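Local coordinates for uncharacterized protein (PDB 5VJ4), which is of unknown function but is a putative surface protein of a relapsing fever spirochete, and may bind lipid, at residues V302-V306 with V307-L311; K254-N258 with A259-K263; V273-Y276 with Y277-M281; D235-Y238 with G239-A243. One frame throughout, in Å; residues are numbered along the deposited sequence.

The four contacts are local ones in an all-helical chain, and their chemistry follows their depth. Interaction 1 is a surface loop and interaction 3 a buried turn of helix; interactions 2 and 4 are partly buried connections. Helix 263-301 ties them together: interaction 2 leads into it, interaction 3 lies within it, and interaction 1 starts where it ends. Interaction 4 precedes helix 243-256, whose far end runs into interaction 2. Interactions 3 and 4 pack together through Val275 and Trp240, whereas Lys263 and Tyr238 join 2 to 4. A weak lysine bond marks the exposed loop, turn hydrogen bonds and helix ends the connections, and aromatic and aliphatic packing the core.

Interaction 1. Residues V302-V306 with V307-L311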
loop_
_atom_site.group_PDB
_atom_site.type_symbol
_atom_site.label_atom_id
_atom_site.label_comp_id
_atom_site.label_asym_id
_atom_site.label_seq_id
_atom_site.Cartn_x
_atom_site.Cartn_y
_atom_site.Cartn_z
ATOM N N VAL A 302 39.722 6.311 5.803
ATOM C CA VAL A 302 40.207 7.676 6.037
ATOM C C VAL A 302 41.237 7.666 7.166
ATOM O O VAL A 302 40.978 7.077 8.230
ATOM C CB VAL A 302 39.061 8.652 6.378
ATOM C CG1 VAL A 302 39.582 9.901 7.078
ATOM C CG2 VAL A 302 38.266 9.030 5.131
ATOM N N PRO A 303 42.411 8.304 6.936
ATOM C CA PRO A 303 43.417 8.352 7.975
ATOM C C PRO A 303 42.806 9.034 9.195
ATOM O O PRO A 303 42.110 10.080 9.075
ATOM C CB PRO A 303 44.502 9.223 7.353
ATOM C CG PRO A 303 43.749 10.137 6.460
ATOM C CD PRO A 303 42.778 9.189 5.816
ATOM N N ASP A 304 43.032 8.401 10.342
ATOM C CA ASP A 304 42.523 8.878 11.598
ATOM C C ASP A 304 42.914 10.333 11.778
ATOM O O ASP A 304 44.091 10.671 11.632
ATOM C CB ASP A 304 43.088 8.041 12.727
ATOM C CG ASP A 304 42.517 8.432 14.054
ATOM O OD1 ASP A 304 41.845 9.493 14.147
ATOM O OD2 ASP A 304 42.734 7.666 15.010
ATOM N N GLY A 305 41.941 11.195 12.060
ATOM C CA GLY A 305 42.262 12.605 12.150
ATOM C C GLY A 305 41.203 13.673 11.997
ATOM O O GLY A 305 40.125 13.608 12.609
ATOM N N VAL A 306 41.550 14.671 11.189
ATOM C CA VAL A 306 40.850 15.951 11.102
ATOM C C VAL A 306 39.364 15.850 10.697
ATOM O O VAL A 306 38.474 16.288 11.445
ATOM C CB VAL A 306 41.651 16.939 10.198
ATOM C CG1 VAL A 306 42.359 16.195 9.047
ATOM C CG2 VAL A 306 40.783 18.108 9.706
ATOM N N VAL A 307 39.101 15.248 9.542
ATOM C CA VAL A 307 37.728 15.197 9.015
ATOM C C VAL A 307 37.052 13.842 9.134
ATOM O O VAL A 307 35.909 13.680 8.691
ATOM C CB VAL A 307 37.625 15.670 7.547
ATOM C CG1 VAL A 307 37.748 17.180 7.460
ATOM C CG2 VAL A 307 38.653 14.979 6.675
ATOM N N LYS A 308 37.756 12.871 9.708
ATOM C CA LYS A 308 37.191 11.545 9.944
ATOM C C LYS A 308 35.973 11.658 10.846
ATOM O O LYS A 308 34.927 11.056 10.574
ATOM C CB LYS A 308 38.222 10.611 10.571
ATOM C CG LYS A 308 37.915 9.139 10.380
ATOM C CD LYS A 308 39.026 8.264 10.919
ATOM C CE LYS A 308 38.763 6.788 10.663
ATOM N NZ LYS A 308 39.866 5.927 11.178
ATOM N N GLN A 309 36.112 12.471 11.886
ATOM C CA GLN A 309 35.047 12.665 12.854
ATOM C C GLN A 309 33.780 13.233 12.220
ATOM O O GLN A 309 32.681 12.738 12.454
ATOM C CB GLN A 309 35.513 13.567 14.004
ATOM C CG GLN A 309 36.806 13.135 14.682
ATOM C CD GLN A 309 36.857 11.651 15.027
ATOM O OE1 GLN A 309 35.838 10.958 15.042
ATOM N NE2 GLN A 309 38.052 11.159 15.302
ATOM N N ASP A 310 33.934 14.262 11.399
ATOM C CA ASP A 310 32.778 14.933 10.808
ATOM C C ASP A 310 32.010 13.976 9.931
ATOM O O ASP A 310 30.788 13.971 9.951
ATOM C CB ASP A 310 33.224 16.144 10.016
ATOM C CG ASP A 310 34.238 16.960 10.772
ATOM O OD1 ASP A 310 35.434 16.550 10.877
ATOM O OD2 ASP A 310 33.815 18.003 11.300
ATOM N N LEU A 311 32.737 13.141 9.202
ATOM C CA LEU A 311 32.113 12.124 8.376
ATOM C C LEU A 311 31.437 11.088 9.227
ATOM O O LEU A 311 30.327 10.666 8.920
ATOM C CB LEU A 311 33.136 11.459 7.466
ATOM C CG LEU A 311 33.619 12.401 6.379
ATOM C CD1 LEU A 311 33.853 11.562 5.145
ATOM C CD2 LEU A 311 32.619 13.518 6.092
#
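Val302 and Lys308 meet across the loop of an alpha-helical hairpin, where helix 263-301 ends and the chain turns back into helix 308-334. This is a surface contact within one unbroken run of residues, and it illustrates how a long aliphatic chain can span a loop from the first turn of the following helix. The two side chains run antiparallel past one another. CG1 of Val302 rests at 3.8 Å from CG of Lys308 and touches its CB as well. With CG anti to the backbone N (chi1 -159°) and every later torsion extended, the lysine runs straight across the mouth of the loop, its CD 3.6 Å from CA of Asp304. Gly305 has a positive phi of 159°, a conformation in which a CB would press on the carbonyl oxygen of Asp304. Beyond it, Val306 and Val307 are neighbours on the same flank at the surface, CG2 of the first 3.9 Å from CG1 of the second. The helix then takes over, Leu311 N donating to Val307 O. Val302 is the buried member of the loop and leans on Ala362 of helix 345-365, while Lys308 and Leu311 both pack on Ile299 of the preceding helix, so the loop closes over the end of this three-helix packing. Charge plays a small part: OD1 of Asp304 stands 5.0 Å from NZ of Lys308, too far for a salt bridge. The lysine tip instead reaches the backbone, its NZ making a weak hydrogen bond of 3.4 Å to Val302 O.

Interaction 2. Residues K254-N258 with A259-K263; sequences KIVIN and ATYDK
Asn258 grips the far side of its own loop with two hydrogen bonds, one from the backbone and one from the side chain. Its backbone N donates to Tyr261 O at 2.6 Å, nearly straight at 173°, and the donor lies in the plane of that carbonyl. The amide adds a second link: ND2 donates to Thr260 OG1 at 2.7 Å, with the hydroxyl oxygen only 5° out of the amide plane. Thr260 carries OG1 between its backbone N and its carbonyl carbon (chi1 51°), which brings the hydroxyl up to the asparagine, the two side chains extending in the same sense. Together the pair pins both the backbone and the amide across residues 258-261, an example of a short interhelical loop closed by one residue used twice. Around this polar centre the packing is largely apolar. CG2 of Ile257 lies beside the carbonyl oxygen of Tyr261, and its CD1 reaches past the loop to lie 3.8 Å from CB of Lys263. Deeper in, CG1 of Val256 meets CD1 of the Tyr261 ring obliquely at 4.0 Å. The lysine's charged end turns elsewhere, its NZ bonded to Asn267 OD1 and to Tyr238 OH. The loop links two helices of the bundle: Ile257 is the first residue to leave the helical course of 243-256, and Asp262 occupies the N-cap position of 263-301. Val256 and Tyr261 press on Phe330 of helix 308-334, and the tyrosine also lies against Phe266 and Val269, so the connection is seated where these three helices come together.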
loop_
_atom_site.group_PDB
_atom_site.type_symbol
_atom_site.label_atom_id
_atom_site.label_comp_id
_atom_site.label_asym_id
_atom_site.label_seq_id
_atom_site.Cartn_x
_atom_site.Cartn_y
_atom_site.Cartn_z
ATOM N N LYS A 254 13.676 -6.179 15.333
ATOM C CA LYS A 254 14.569 -5.696 16.413
ATOM C C LYS A 254 14.710 -4.168 16.423
ATOM O O LYS A 254 14.679 -3.552 17.472
ATOM C CB LYS A 254 15.963 -6.354 16.419
ATOM C CG LYS A 254 15.976 -7.850 16.190
ATOM C CD LYS A 254 17.158 -8.468 16.913
ATOM C CE LYS A 254 16.948 -9.968 17.057
ATOM N NZ LYS A 254 15.826 -10.296 17.987
ATOM N N ILE A 255 14.824 -3.550 15.257
ATOM C CA ILE A 255 14.792 -2.086 15.208
ATOM C C ILE A 255 13.486 -1.520 15.782
ATOM O O ILE A 255 13.508 -0.499 16.466
ATOM C CB ILE A 255 15.057 -1.557 13.783
ATOM C CG1 ILE A 255 16.471 -1.941 13.332
ATOM C CG2 ILE A 255 14.865 -0.044 13.700
ATOM C CD1 ILE A 255 16.711 -1.829 11.835
ATOM N N VAL A 256 12.370 -2.203 15.549
ATOM C CA VAL A 256 11.051 -1.648 15.872
ATOM C C VAL A 256 10.508 -2.003 17.270
ATOM O O VAL A 256 9.971 -1.145 17.972
ATOM C CB VAL A 256 10.028 -2.061 14.796
ATOM C CG1 VAL A 256 8.662 -1.499 15.100
ATOM C CG2 VAL A 256 10.486 -1.573 13.449
ATOM N N ILE A 257 10.629 -3.266 17.648
ATOM C CA ILE A 257 10.025 -3.774 18.874
ATOM C C ILE A 257 10.629 -3.190 20.153
ATOM O O ILE A 257 11.840 -3.106 20.322
ATOM C CB ILE A 257 9.999 -5.315 18.867
ATOM C CG1 ILE A 257 9.253 -5.746 17.604
ATOM C CG2 ILE A 257 9.306 -5.886 20.094
ATOM C CD1 ILE A 257 9.131 -7.225 17.445
ATOM N N ASN A 258 9.721 -2.804 21.036
ATOM C CA ASN A 258 9.962 -2.070 22.261
ATOM C C ASN A 258 9.346 -2.742 23.456
ATOM O O ASN A 258 8.685 -3.776 23.344
ATOM C CB ASN A 258 9.197 -0.763 22.157
ATOM C CG ASN A 258 10.061 0.396 21.860
ATOM O OD1 ASN A 258 11.191 0.248 21.408
ATOM N ND2 ASN A 258 9.534 1.585 22.101
ATOM N N ALA A 259 9.513 -2.112 24.610
ATOM C CA ALA A 259 8.683 -2.446 25.738
ATOM C C ALA A 259 7.260 -1.947 25.432
ATOM O O ALA A 259 6.298 -2.642 25.714
ATOM C CB ALA A 259 9.235 -1.828 26.994
ATOM N N THR A 260 7.147 -0.772 24.823
ATOM C CA THR A 260 5.857 -0.227 24.362
ATOM C C THR A 260 5.208 -0.869 23.100
ATOM O O THR A 260 3.987 -0.945 23.004
ATOM C CB THR A 260 5.974 1.280 24.114
ATOM O OG1 THR A 260 7.110 1.510 23.277
ATOM C CG2 THR A 260 6.158 2.021 25.423
ATOM N N TYR A 261 6.013 -1.304 22.137
ATOM C CA TYR A 261 5.506 -1.814 20.845
ATOM C C TYR A 261 6.037 -3.232 20.709
ATOM O O TYR A 261 7.241 -3.439 20.702
ATOM C CB TYR A 261 6.057 -0.963 19.692
ATOM C CG TYR A 261 5.328 -1.099 18.385
ATOM C CD1 TYR A 261 5.586 -2.173 17.497
ATOM C CD2 TYR A 261 4.394 -0.144 18.006
ATOM C CE1 TYR A 261 4.912 -2.292 16.284
ATOM C CE2 TYR A 261 3.716 -0.257 16.801
ATOM C CZ TYR A 261 3.970 -1.325 15.954
ATOM O OH TYR A 261 3.276 -1.418 14.793
ATOM N N ASP A 262 5.157 -4.209 20.589
ATOM C CA ASP A 262 5.589 -5.607 20.694
ATOM C C ASP A 262 5.446 -6.384 19.376
ATOM O O ASP A 262 4.833 -5.905 18.410
ATOM C CB ASP A 262 4.804 -6.312 21.809
ATOM C CG ASP A 262 3.285 -6.387 21.523
ATOM O OD1 ASP A 262 2.662 -7.424 21.842
ATOM O OD2 ASP A 262 2.714 -5.405 20.995
ATOM N N LYS A 263 5.979 -7.603 19.375
ATOM C CA LYS A 263 5.989 -8.471 18.203
ATOM C C LYS A 263 4.630 -8.654 17.528
ATOM O O LYS A 263 4.555 -8.798 16.305
ATOM C CB LYS A 263 6.620 -9.821 18.539
ATOM C CG LYS A 263 7.021 -10.685 17.352
ATOM C CD LYS A 263 8.136 -10.120 16.455
ATOM C CE LYS A 263 8.650 -11.086 15.385
ATOM N NZ LYS A 263 7.563 -11.939 14.803
#

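Interaction 3. Residues V273-Y276 with Y277-M281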
loop_
_atom_site.group_PDB
_atom_site.type_symbol
_atom_site.label_atom_id
_atom_site.label_comp_id
_atom_site.label_asym_id
_atom_site.label_seq_id
_atom_site.Cartn_x
_atom_site.Cartn_y
_atom_site.Cartn_z
ATOM N N VAL A 273 -0.859 -4.832 5.505
ATOM C CA VAL A 273 -0.245 -4.282 4.329
ATOM C C VAL A 273 -0.105 -5.353 3.234
ATOM O O VAL A 273 -0.253 -5.058 2.055
ATOM C CB VAL A 273 1.106 -3.694 4.773
ATOM C CG1 VAL A 273 2.206 -3.946 3.780
ATOM C CG2 VAL A 273 0.930 -2.234 5.097
ATOM N N GLY A 274 0.163 -6.596 3.624
ATOM C CA GLY A 274 0.289 -7.675 2.658
ATOM C C GLY A 274 1.691 -7.875 2.107
ATOM O O GLY A 274 2.589 -7.028 2.226
ATOM N N VAL A 275 1.870 -9.026 1.490
ATOM C CA VAL A 275 3.178 -9.403 1.002
ATOM C C VAL A 275 3.788 -8.422 0.008
ATOM O O VAL A 275 4.991 -8.204 0.025
ATOM C CB VAL A 275 3.091 -10.747 0.324
ATOM C CG1 VAL A 275 4.429 -11.116 -0.270
ATOM C CG2 VAL A 275 2.622 -11.788 1.326
ATOM N N TYR A 276 2.965 -7.872 -0.875
ATOM C CA TYR A 276 3.434 -6.928 -1.859
ATOM C C TYR A 276 4.179 -5.784 -1.187
ATOM O O TYR A 276 5.325 -5.512 -1.551
ATOM C CB TYR A 276 2.248 -6.410 -2.612
ATOM C CG TYR A 276 2.517 -5.399 -3.679
ATOM C CD1 TYR A 276 2.929 -5.799 -4.927
ATOM C CD2 TYR A 276 2.279 -4.046 -3.468
ATOM C CE1 TYR A 276 3.117 -4.883 -5.946
ATOM C CE2 TYR A 276 2.472 -3.117 -4.478
ATOM C CZ TYR A 276 2.881 -3.550 -5.717
ATOM O OH TYR A 276 3.091 -2.647 -6.719
ATOM N N TYR A 277 3.562 -5.125 -0.207
ATOM C CA TYR A 277 4.301 -4.041 0.481
ATOM C C TYR A 277 5.395 -4.521 1.408
ATOM O O TYR A 277 6.368 -3.813 1.598
ATOM C CB TYR A 277 3.402 -3.069 1.216
ATOM C CG TYR A 277 2.524 -2.374 0.258
ATOM C CD1 TYR A 277 1.314 -2.940 -0.148
ATOM C CD2 TYR A 277 2.926 -1.184 -0.314
ATOM C CE1 TYR A 277 0.522 -2.321 -1.092
ATOM C CE2 TYR A 277 2.151 -0.565 -1.260
ATOM C CZ TYR A 277 0.956 -1.139 -1.653
ATOM O OH TYR A 277 0.170 -0.522 -2.598
ATOM N N VAL A 278 5.240 -5.719 1.964
ATOM C CA VAL A 278 6.219 -6.188 2.881
ATOM C C VAL A 278 7.517 -6.429 2.135
ATOM O O VAL A 278 8.560 -5.972 2.573
ATOM C CB VAL A 278 5.791 -7.450 3.630
ATOM C CG1 VAL A 278 6.996 -8.076 4.335
ATOM C CG2 VAL A 278 4.755 -7.098 4.665
ATOM N N VAL A 279 7.467 -7.137 1.016
ATOM C CA VAL A 279 8.724 -7.449 0.324
ATOM C C VAL A 279 9.413 -6.199 -0.208
ATOM O O VAL A 279 10.620 -6.093 -0.157
ATOM C CB VAL A 279 8.599 -8.513 -0.769
ATOM C CG1 VAL A 279 8.090 -9.798 -0.162
ATOM C CG2 VAL A 279 7.695 -8.081 -1.894
ATOM N N ARG A 280 8.648 -5.224 -0.664
ATOM C CA ARG A 280 9.283 -4.024 -1.129
ATOM C C ARG A 280 10.018 -3.272 -0.010
ATOM O O ARG A 280 11.117 -2.786 -0.205
ATOM C CB ARG A 280 8.291 -3.145 -1.821
ATOM C CG ARG A 280 8.978 -2.024 -2.522
ATOM C CD ARG A 280 8.015 -1.267 -3.391
ATOM N NE ARG A 280 8.762 -0.231 -4.104
ATOM C CZ ARG A 280 8.903 1.015 -3.668
ATOM N NH1 ARG A 280 9.596 1.873 -4.387
ATOM N NH2 ARG A 280 8.345 1.404 -2.516
HETATM N N MSE A 281 9.430 -3.218 1.173
HETATM C CA MSE A 281 10.101 -2.579 2.296
HETATM C C MSE A 281 11.363 -3.320 2.612
HETATM O O MSE A 281 12.302 -2.724 3.080
HETATM C CB MSE A 281 9.189 -2.618 3.483
HETATM C CG MSE A 281 9.931 -2.124 4.706
HETATM SE SE MSE A 281 8.923 -2.651 6.334
HETATM C CE MSE A 281 9.428 -4.514 6.639
#
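Tyr276 and Tyr277, neighbours in sequence, form a T-shaped pair in which the edge of the first ring points at the face of the second. The ring centres are 4.9 Å apart and the planes stand at 79°. CD2 of Tyr276 does the touching, 3.4 Å above the Tyr277 ring and displaced toward its rim, near CE1. The first torsions differ: Tyr276 has CG anti to its backbone N (chi1 179°), Tyr277 has CG anti to its carbonyl carbon (chi1 -63°), and with these the rings meet edge to face. On another side of the helix, CG1 of Val275 lies 3.9 Å from CG1 of Val279, one turn on. Behind these side chains the helical backbone sets the spacing. Val278 N donates to Gly274 O at 3.0 Å and Val279 N to Val275 O at 2.9 Å, while the next bond, Arg280 N to Tyr276 O, is weak. The helix is kinked at Val275 and Tyr276, whose N atoms lack bonds to the previous turn, just after Gly274 with its positive phi. Outside the helix, Tyr276 packs on Arg188 and Leu192 of helix 176-201, and Val275 on Trp240. Tyr277 faces the second subunit: its ring meets Tyr277 of that copy, and its OH is hydrogen-bonded to Phe339 O there. This turn of helix is thus largely apolar and aromatic, and the tyrosine hydroxyl it turns to the second subunit is met by a backbone carbonyl of that chain.

Interaction 4. Residues D235-Y238 with G239-A243. With SO4 (sulfate ion), chain E.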
loop_
_atom_site.group_PDB
_atom_site.type_symbol
_atom_site.label_atom_id
_atom_site.label_comp_id
_atom_site.label_asym_id
_atom_site.label_seq_id
_atom_site.Cartn_x
_atom_site.Cartn_y
_atom_site.Cartn_z
ATOM N N ASP A 235 -1.790 -18.121 4.350
ATOM C CA ASP A 235 -2.585 -17.225 5.188
ATOM C C ASP A 235 -1.718 -16.398 6.158
ATOM O O ASP A 235 -2.242 -15.633 6.966
ATOM C CB ASP A 235 -3.671 -17.998 5.949
ATOM C CG ASP A 235 -4.744 -18.583 5.029
ATOM O OD1 ASP A 235 -4.960 -18.032 3.924
ATOM O OD2 ASP A 235 -5.377 -19.594 5.426
ATOM N N ASP A 236 -0.397 -16.560 6.088
ATOM C CA ASP A 236 0.499 -15.740 6.862
ATOM C C ASP A 236 1.518 -15.122 5.929
ATOM O O ASP A 236 2.054 -15.805 5.046
ATOM C CB ASP A 236 1.206 -16.584 7.932
ATOM C CG ASP A 236 1.761 -15.744 9.089
ATOM O OD1 ASP A 236 1.291 -14.603 9.345
ATOM O OD2 ASP A 236 2.675 -16.257 9.758
ATOM N N ILE A 237 1.799 -13.841 6.125
ATOM C CA ILE A 237 2.786 -13.205 5.276
ATOM C C ILE A 237 4.139 -13.931 5.388
ATOM O O ILE A 237 4.803 -14.140 4.374
ATOM C CB ILE A 237 2.872 -11.685 5.478
ATOM C CG1 ILE A 237 3.440 -11.365 6.847
ATOM C CG2 ILE A 237 1.510 -11.011 5.279
ATOM C CD1 ILE A 237 4.892 -10.960 6.770
ATOM N N TYR A 238 4.510 -14.391 6.584
ATOM C CA TYR A 238 5.797 -15.119 6.728
ATOM C C TYR A 238 5.817 -16.408 5.905
ATOM O O TYR A 238 6.876 -16.971 5.670
ATOM C CB TYR A 238 6.119 -15.466 8.184
ATOM C CG TYR A 238 6.495 -14.326 9.113
ATOM C CD1 TYR A 238 5.545 -13.382 9.546
ATOM C CD2 TYR A 238 7.794 -14.202 9.583
ATOM C CE1 TYR A 238 5.906 -12.333 10.406
ATOM C CE2 TYR A 238 8.163 -13.163 10.449
ATOM C CZ TYR A 238 7.226 -12.248 10.865
ATOM O OH TYR A 238 7.620 -11.242 11.729
ATOM N N GLY A 239 4.648 -16.875 5.464
ATOM C CA GLY A 239 4.567 -18.110 4.693
ATOM C C GLY A 239 5.170 -17.940 3.329
ATOM O O GLY A 239 5.592 -18.910 2.717
ATOM N N TRP A 240 5.211 -16.696 2.862
ATOM C CA TRP A 240 5.721 -16.365 1.534
ATOM C C TRP A 240 7.179 -15.964 1.494
ATOM O O TRP A 240 7.800 -15.995 0.428
ATOM C CB TRP A 240 4.921 -15.219 0.997
ATOM C CG TRP A 240 3.498 -15.498 0.869
ATOM C CD1 TRP A 240 2.545 -15.310 1.819
ATOM C CD2 TRP A 240 2.822 -15.962 -0.306
ATOM N NE1 TRP A 240 1.297 -15.631 1.311
ATOM C CE2 TRP A 240 1.445 -16.035 0.007
ATOM C CE3 TRP A 240 3.245 -16.312 -1.600
ATOM C CZ2 TRP A 240 0.491 -16.459 -0.922
ATOM C CZ3 TRP A 240 2.292 -16.731 -2.530
ATOM C CH2 TRP A 240 0.930 -16.802 -2.185
ATOM N N LEU A 241 7.703 -15.554 2.647
ATOM C CA LEU A 241 9.113 -15.179 2.821
ATOM C C LEU A 241 10.017 -16.386 2.808
ATOM O O LEU A 241 9.691 -17.407 3.412
ATOM C CB LEU A 241 9.312 -14.443 4.151
ATOM C CG LEU A 241 8.336 -13.269 4.399
ATOM C CD1 LEU A 241 8.627 -12.503 5.667
ATOM C CD2 LEU A 241 8.344 -12.291 3.253
ATOM N N ASP A 242 11.146 -16.270 2.109
ATOM C CA ASP A 242 12.218 -17.265 2.210
ATOM C C ASP A 242 13.116 -16.956 3.426
ATOM O O ASP A 242 12.903 -15.971 4.143
ATOM C CB ASP A 242 13.055 -17.266 0.937
ATOM C CG ASP A 242 14.146 -16.223 0.965
ATOM O OD1 ASP A 242 13.785 -15.035 1.141
ATOM O OD2 ASP A 242 15.351 -16.603 0.852
ATOM N N ALA A 243 14.154 -17.761 3.618
ATOM C CA ALA A 243 15.048 -17.566 4.745
ATOM C C ALA A 243 15.652 -16.163 4.790
ATOM O O ALA A 243 15.659 -15.512 5.848
ATOM C CB ALA A 243 16.118 -18.632 4.747
HETATM S S SO4 E . 13.082 -21.418 2.667
HETATM O O1 SO4 E . 14.181 -22.106 3.388
HETATM O O2 SO4 E . 12.213 -20.753 3.656
HETATM O O3 SO4 E . 12.264 -22.349 1.842
HETATM O O4 SO4 E . 13.659 -20.360 1.818
#
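Trp240 lays one edge of its indole against the carbonyl oxygens of Asp236 and Ile237. CB lies 3.5 Å from Ile237 O. From there CG, anti to the carbonyl carbon (chi1 -60°), carries the ring back along the preceding residues. CD1 comes closest, 3.3 Å from Asp236 O, while Ile237 O sits in the plane of the ring at its edge. Next to CD1, NE1 is hydrogen-bonded to Met234 O, which fixes the rotation of the indole, and the ring system packs on Leu182 and Met185 of helix 176-201. The backbone beneath is held by bonds from residue i+3 back to i, as in a 3-10 turn: Gly239 N to Asp236 O at 2.8 Å, Trp240 N to Ile237 O at 3.0 Å, and a weak third from Leu241 N to Tyr238 O. The second donor approaches from above the carbonyl plane, 48° out of it. Leu241 then reaches back alongside Ile237, their CD1 atoms 4.2 Å apart. Beyond the turn, Ala243 N donates to sulfate O4 at 3.2 Å, the ion being held also by Arg246 NH2 and probably drawn from the crystallisation liquor. Asp242 OD2 and OD1 accept from the backbone N of Asp244 and Asp245 respectively, the classic N-cap that begins a helix, here 243-256.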